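BF1531-like N-terminal domain-containing protein (Bacteroides fragilis, PDB 3SLR) is of unknown function but binds magnesium through a phosphatase-like domain and may act as a hydrolase on ester bonds. Local coordinates at residues L20-Q34 with N48-V61. Numbering follows the deposited sequence.
Sequences LPKLKVALLGDTATQ and NYNIELWEAEYNQV
Val25 and Ile51 pack tightly on one face of parallel strands 22-29 and 50-55, which also carries Leu23, Leu27, Leu53 and Glu55. Val25 CG2 meets Ile51 CG2 at 3.8 Å, while Ile51 CD1 turns back toward Leu23 CB. Leu23 CD1 makes an off-centre CH-pi contact with the Tyr49 ring, 4.2 Å from its centroid and 30° off the ring normal. Seven backbone hydrogen bonds, from Asn50 N to Pro21 O through Ala56 N to Leu27 O, join the strands. The opposite face is looser and more exposed at Lys22 and Glu52. Glu52 has CG anti to the backbone N (chi1 -180°) and an extended chain, which carries OE2 to 3.6 Å from Lys24 CG. Lys22 NZ stays 4.5 Å from Glu52 OE2, beyond a salt bridge. Phe75 touches Lys24 and Glu52, and Lys24 NZ bonds weakly to Glu76 O. Helix 34-46 completes a beta-alpha-beta unit of the FkbH N-terminal domain (SGNH hydrolase clan) and meets Leu27, Leu53 and Glu55. Strand 50-55 is one edge of the five-stranded parallel sheet. Packing tightens again where Ala26 CB touches the Trp54 ring edge at CE3 and Leu28 CG meets Ala56 CB at 3.6 Å. Past strand 22-29, Thr33 OG1 donates to the anti lone pair of Glu55 OE1 at 2.7 Å. Here water intervenes: one molecule accepts from Gly29 N and donates to Thr33 OG1 and Ala56 O.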
loop_
_atom_site.group_PDB
_atom_site.type_symbol
_atom_site.label_atom_id
_atom_site.label_comp_id
_atom_site.label_asym_id
_atom_site.label_seq_id
_atom_site.Cartn_x
_atom_site.Cartn_y
_atom_site.Cartn_z
ATOM N N LEU A 20 0.584 19.919 -14.167
ATOM C CA LEU A 20 0.134 19.231 -12.954
ATOM C C LEU A 20 -0.320 20.142 -11.807
ATOM O O LEU A 20 0.267 21.201 -11.573
ATOM C CB LEU A 20 1.252 18.315 -12.447
ATOM C CG LEU A 20 1.586 17.023 -13.197
ATOM C CD1 LEU A 20 1.498 17.186 -14.695
ATOM C CD2 LEU A 20 2.968 16.515 -12.790
ATOM N N PRO A 21 -1.345 19.705 -11.061
ATOM C CA PRO A 21 -1.795 20.359 -9.828
ATOM C C PRO A 21 -0.691 20.333 -8.774
ATOM O O PRO A 21 -0.055 19.291 -8.581
ATOM C CB PRO A 21 -2.942 19.464 -9.345
ATOM C CG PRO A 21 -3.290 18.595 -10.502
ATOM C CD PRO A 21 -2.042 18.429 -11.288
ATOM N N LYS A 22 -0.496 21.451 -8.085
ATOM C CA LYS A 22 0.598 21.583 -7.125
ATOM C C LYS A 22 0.199 21.161 -5.706
ATOM O O LYS A 22 -0.899 21.467 -5.244
ATOM C CB LYS A 22 1.094 23.035 -7.121
ATOM C CG LYS A 22 2.583 23.190 -6.842
ATOM C CD LYS A 22 2.867 23.746 -5.442
ATOM C CE LYS A 22 2.390 25.186 -5.282
ATOM N NZ LYS A 22 1.278 25.305 -4.282
ATOM N N LEU A 23 1.096 20.458 -5.013
ATOM C CA LEU A 23 0.882 20.111 -3.608
ATOM C C LEU A 23 2.146 20.437 -2.833
ATOM O O LEU A 23 3.249 20.148 -3.294
ATOM C CB LEU A 23 0.561 18.619 -3.445
ATOM C CG LEU A 23 -0.767 18.104 -3.989
ATOM C CD1 LEU A 23 -0.827 16.584 -3.871
ATOM C CD2 LEU A 23 -1.897 18.745 -3.207
ATOM N N LYS A 24 1.989 21.050 -1.666
ATOM C CA LYS A 24 3.137 21.361 -0.823
ATOM C C LYS A 24 3.297 20.259 0.214
ATOM O O LYS A 24 2.406 20.045 1.034
ATOM C CB LYS A 24 2.962 22.724 -0.153
ATOM C CG LYS A 24 3.060 23.882 -1.140
ATOM C CD LYS A 24 2.291 25.105 -0.663
ATOM C CE LYS A 24 2.923 25.722 0.545
ATOM N NZ LYS A 24 2.120 26.878 1.043
ATOM N N VAL A 25 4.434 19.569 0.159
ATOM C CA VAL A 25 4.714 18.435 1.037
ATOM C C VAL A 25 5.943 18.722 1.898
ATOM O O VAL A 25 7.032 18.988 1.377
ATOM C CB VAL A 25 4.969 17.162 0.215
ATOM C CG1 VAL A 25 5.323 15.976 1.137
ATOM C CG2 VAL A 25 3.753 16.832 -0.645
ATOM N N ALA A 26 5.764 18.696 3.215
ATOM C CA ALA A 26 6.900 18.792 4.137
ATOM C C ALA A 26 7.345 17.385 4.557
ATOM O O ALA A 26 6.519 16.510 4.814
ATOM C CB ALA A 26 6.522 19.605 5.364
ATOM N N LEU A 27 8.652 17.174 4.616
ATOM C CA LEU A 27 9.195 15.897 5.068
ATOM C C LEU A 27 10.203 16.154 6.180
ATOM O O LEU A 27 11.149 16.929 6.008
ATOM C CB LEU A 27 9.875 15.177 3.907
ATOM C CG LEU A 27 10.661 13.912 4.243
ATOM C CD1 LEU A 27 9.733 12.802 4.766
ATOM C CD2 LEU A 27 11.431 13.448 3.012
ATOM N N LEU A 28 9.986 15.517 7.327
ATOM C CA LEU A 28 10.869 15.679 8.479
ATOM C C LEU A 28 11.194 14.303 9.055
ATOM O O LEU A 28 10.289 13.525 9.356
ATOM C CB LEU A 28 10.196 16.542 9.553
ATOM C CG LEU A 28 9.595 17.883 9.116
ATOM C CD1 LEU A 28 8.163 17.686 8.631
ATOM C CD2 LEU A 28 9.611 18.871 10.261
ATOM N N GLY A 29 12.478 14.006 9.222
ATOM C CA GLY A 29 12.875 12.691 9.702
ATOM C C GLY A 29 14.054 12.735 10.647
ATOM O O GLY A 29 14.730 13.763 10.746
ATOM N N ASP A 30 14.297 11.629 11.352
ATOM C CA ASP A 30 15.452 11.547 12.251
ATOM C C ASP A 30 16.603 10.715 11.670
ATOM O O ASP A 30 17.581 10.407 12.358
ATOM C CB ASP A 30 15.061 11.083 13.668
ATOM C CG ASP A 30 14.396 9.699 13.699
ATOM O OD1 ASP A 30 14.576 8.883 12.773
ATOM O OD2 ASP A 30 13.703 9.415 14.694
ATOM N N THR A 31 16.482 10.366 10.395
ATOM C CA THR A 31 17.613 9.823 9.636
ATOM C C THR A 31 17.784 10.699 8.393
ATOM O O THR A 31 17.029 11.644 8.205
ATOM C CB THR A 31 17.422 8.340 9.257
ATOM O OG1 THR A 31 16.224 8.166 8.471
ATOM C CG2 THR A 31 17.342 7.483 10.521
ATOM N N ALA A 32 18.772 10.408 7.553
ATOM C CA ALA A 32 19.000 11.253 6.375
ATOM C C ALA A 32 17.884 11.083 5.345
ATOM O O ALA A 32 17.619 9.973 4.885
ATOM C CB ALA A 32 20.352 10.960 5.757
ATOM N N THR A 33 17.242 12.192 4.971
ATOM C CA THR A 33 16.019 12.115 4.159
ATOM C C THR A 33 16.161 12.566 2.702
ATOM O O THR A 33 15.170 12.614 1.972
ATOM C CB THR A 33 14.846 12.917 4.810
ATOM O OG1 THR A 33 15.279 14.248 5.128
ATOM C CG2 THR A 33 14.363 12.241 6.074
ATOM N N GLN A 34 17.377 12.878 2.259
ATOM C CA GLN A 34 17.529 13.481 0.928
ATOM C C GLN A 34 17.082 12.580 -0.223
ATOM O O GLN A 34 16.434 13.053 -1.150
ATOM C CB GLN A 34 18.953 13.996 0.690
ATOM C CG GLN A 34 19.406 15.054 1.681
ATOM C CD GLN A 34 20.044 14.466 2.936
ATOM O OE1 GLN A 34 20.025 13.250 3.153
ATOM N NE2 GLN A 34 20.635 15.334 3.759
ATOM N N ASN A 48 1.002 12.342 -11.357
ATOM C CA ASN A 48 0.353 13.556 -11.869
ATOM C C ASN A 48 0.183 14.684 -10.849
ATOM O O ASN A 48 -0.769 15.467 -10.921
ATOM C CB ASN A 48 -0.989 13.211 -12.524
ATOM C CG ASN A 48 -0.841 12.198 -13.650
ATOM O OD1 ASN A 48 0.082 12.287 -14.464
ATOM N ND2 ASN A 48 -1.742 11.215 -13.690
ATOM N N TYR A 49 1.119 14.779 -9.912
ATOM C CA TYR A 49 1.141 15.898 -8.974
ATOM C C TYR A 49 2.456 16.648 -9.069
ATOM O O TYR A 49 3.525 16.039 -9.115
ATOM C CB TYR A 49 0.928 15.416 -7.539
ATOM C CG TYR A 49 -0.384 14.697 -7.337
ATOM C CD1 TYR A 49 -1.590 15.390 -7.359
ATOM C CD2 TYR A 49 -0.417 13.324 -7.123
ATOM C CE1 TYR A 49 -2.790 14.741 -7.182
ATOM C CE2 TYR A 49 -1.617 12.661 -6.944
ATOM C CZ TYR A 49 -2.801 13.374 -6.968
ATOM O OH TYR A 49 -3.997 12.722 -6.792
ATOM N N ASN A 50 2.374 17.973 -9.130
ATOM C CA ASN A 50 3.563 18.802 -9.027
ATOM C C ASN A 50 3.889 18.996 -7.554
ATOM O O ASN A 50 3.323 19.865 -6.894
ATOM C CB ASN A 50 3.337 20.151 -9.707
ATOM C CG ASN A 50 4.578 21.027 -9.695
ATOM O OD1 ASN A 50 4.532 22.192 -10.092
ATOM N ND2 ASN A 50 5.698 20.467 -9.255
ATOM N N ILE A 51 4.782 18.156 -7.033
ATOM C CA ILE A 51 5.123 18.180 -5.622
ATOM C C ILE A 51 6.198 19.204 -5.287
ATOM O O ILE A 51 7.326 19.105 -5.767
ATOM C CB ILE A 51 5.643 16.806 -5.170
ATOM C CG1 ILE A 51 4.594 15.730 -5.453
ATOM C CG2 ILE A 51 6.070 16.853 -3.695
ATOM C CD1 ILE A 51 3.306 15.928 -4.699
ATOM N N GLU A 52 5.848 20.192 -4.471
ATOM C CA GLU A 52 6.847 21.101 -3.929
ATOM C C GLU A 52 7.270 20.531 -2.585
ATOM O O GLU A 52 6.507 20.559 -1.616
ATOM C CB GLU A 52 6.297 22.524 -3.763
ATOM C CG GLU A 52 7.335 23.502 -3.193
ATOM C CD GLU A 52 6.779 24.897 -2.916
ATOM O OE1 GLU A 52 7.500 25.714 -2.293
ATOM O OE2 GLU A 52 5.636 25.185 -3.323
ATOM N N LEU A 53 8.487 20.008 -2.525
ATOM C CA LEU A 53 8.914 19.267 -1.339
ATOM C C LEU A 53 9.907 20.033 -0.471
ATOM O O LEU A 53 11.038 20.297 -0.885
ATOM C CB LEU A 53 9.483 17.915 -1.750
ATOM C CG LEU A 53 9.463 16.862 -0.637
ATOM C CD1 LEU A 53 9.134 15.509 -1.206
ATOM C CD2 LEU A 53 10.792 16.861 0.113
ATOM N N TRP A 54 9.466 20.407 0.730
ATOM C CA TRP A 54 10.345 21.027 1.716
ATOM C C TRP A 54 10.856 19.956 2.683
ATOM O O TRP A 54 10.080 19.174 3.219
ATOM C CB TRP A 54 9.616 22.120 2.499
ATOM C CG TRP A 54 10.444 22.737 3.585
ATOM C CD1 TRP A 54 11.332 23.775 3.456
ATOM C CD2 TRP A 54 10.465 22.366 4.974
ATOM N NE1 TRP A 54 11.899 24.065 4.673
ATOM C CE2 TRP A 54 11.386 23.215 5.619
ATOM C CE3 TRP A 54 9.794 21.398 5.733
ATOM C CZ2 TRP A 54 11.653 23.128 6.985
ATOM C CZ3 TRP A 54 10.061 21.313 7.092
ATOM C CH2 TRP A 54 10.985 22.169 7.702
ATOM N N GLU A 55 12.165 19.938 2.887
ATOM C CA GLU A 55 12.818 18.964 3.751
ATOM C C GLU A 55 13.364 19.703 4.954
ATOM O O GLU A 55 14.108 20.686 4.803
ATOM C CB GLU A 55 14.002 18.367 2.998
ATOM C CG GLU A 55 14.056 16.878 2.900
ATOM C CD GLU A 55 15.376 16.420 2.297
ATOM O OE1 GLU A 55 16.099 15.661 2.972
ATOM O OE2 GLU A 55 15.691 16.838 1.157
ATOM N N ALA A 56 13.009 19.246 6.149
ATOM C CA ALA A 56 13.609 19.789 7.356
ATOM C C ALA A 56 15.062 19.361 7.388
ATOM O O ALA A 56 15.430 18.340 6.796
ATOM C CB ALA A 56 12.885 19.293 8.597
ATOM N N GLU A 57 15.891 20.150 8.064
ATOM C CA GLU A 57 17.277 19.774 8.261
ATOM C C GLU A 57 17.349 18.479 9.053
ATOM O O GLU A 57 16.391 18.101 9.732
ATOM C CB GLU A 57 18.036 20.877 8.992
ATOM C CG GLU A 57 18.016 22.198 8.246
ATOM C CD GLU A 57 18.540 22.079 6.826
ATOM O OE1 GLU A 57 19.546 21.374 6.607
ATOM O OE2 GLU A 57 17.941 22.689 5.916
ATOM N N TYR A 58 18.493 17.814 8.977
ATOM C CA TYR A 58 18.682 16.523 9.650
ATOM C C TYR A 58 18.262 16.502 11.123
ATOM O O TYR A 58 18.718 17.315 11.930
ATOM C CB TYR A 58 20.138 16.066 9.514
ATOM C CG TYR A 58 20.453 14.780 10.260
ATOM C CD1 TYR A 58 20.160 13.541 9.705
ATOM C CD2 TYR A 58 21.052 14.809 11.512
ATOM C CE1 TYR A 58 20.451 12.363 10.381
ATOM C CE2 TYR A 58 21.348 13.643 12.194
ATOM C CZ TYR A 58 21.047 12.423 11.627
ATOM O OH TYR A 58 21.344 11.265 12.317
ATOM N N ASN A 59 17.401 15.546 11.465
ATOM C CA ASN A 59 16.999 15.297 12.847
ATOM C C ASN A 59 16.463 16.543 13.576
ATOM O O ASN A 59 16.905 16.882 14.674
ATOM C CB ASN A 59 18.154 14.639 13.618
ATOM C CG ASN A 59 17.751 14.181 15.002
ATOM O OD1 ASN A 59 16.614 13.774 15.231
ATOM N ND2 ASN A 59 18.694 14.238 15.938
ATOM N N GLN A 60 15.504 17.217 12.954
ATOM C CA GLN A 60 14.880 18.394 13.556
ATOM C C GLN A 60 13.360 18.273 13.616
ATOM O O GLN A 60 12.647 19.273 13.523
ATOM C CB GLN A 60 15.276 19.676 12.804
ATOM C CG GLN A 60 16.752 20.027 12.928
ATOM C CD GLN A 60 17.047 21.445 12.477
ATOM O OE1 GLN A 60 16.141 22.187 12.100
ATOM N NE2 GLN A 60 18.322 21.827 12.517
ATOM N N VAL A 61 12.865 17.050 13.780
ATOM C CA VAL A 61 11.428 16.833 13.797
ATOM C C VAL A 61 10.778 17.623 14.924
ATOM O O VAL A 61 9.937 18.480 14.684
ATOM C CB VAL A 61 11.073 15.344 13.950
ATOM C CG1 VAL A 61 9.571 15.172 14.107
ATOM C CG2 VAL A 61 11.576 14.564 12.747
HETATM O O HOH W 1 14.288 16.581 10.447
HETATM O O HOH W 2 14.486 15.571 7.409
HETATM O O HOH W 3 18.942 11.200 14.597
HETATM O O HOH W 4 16.676 14.272 8.577
HETATM O O HOH W 5 16.654 15.793 -1.923
#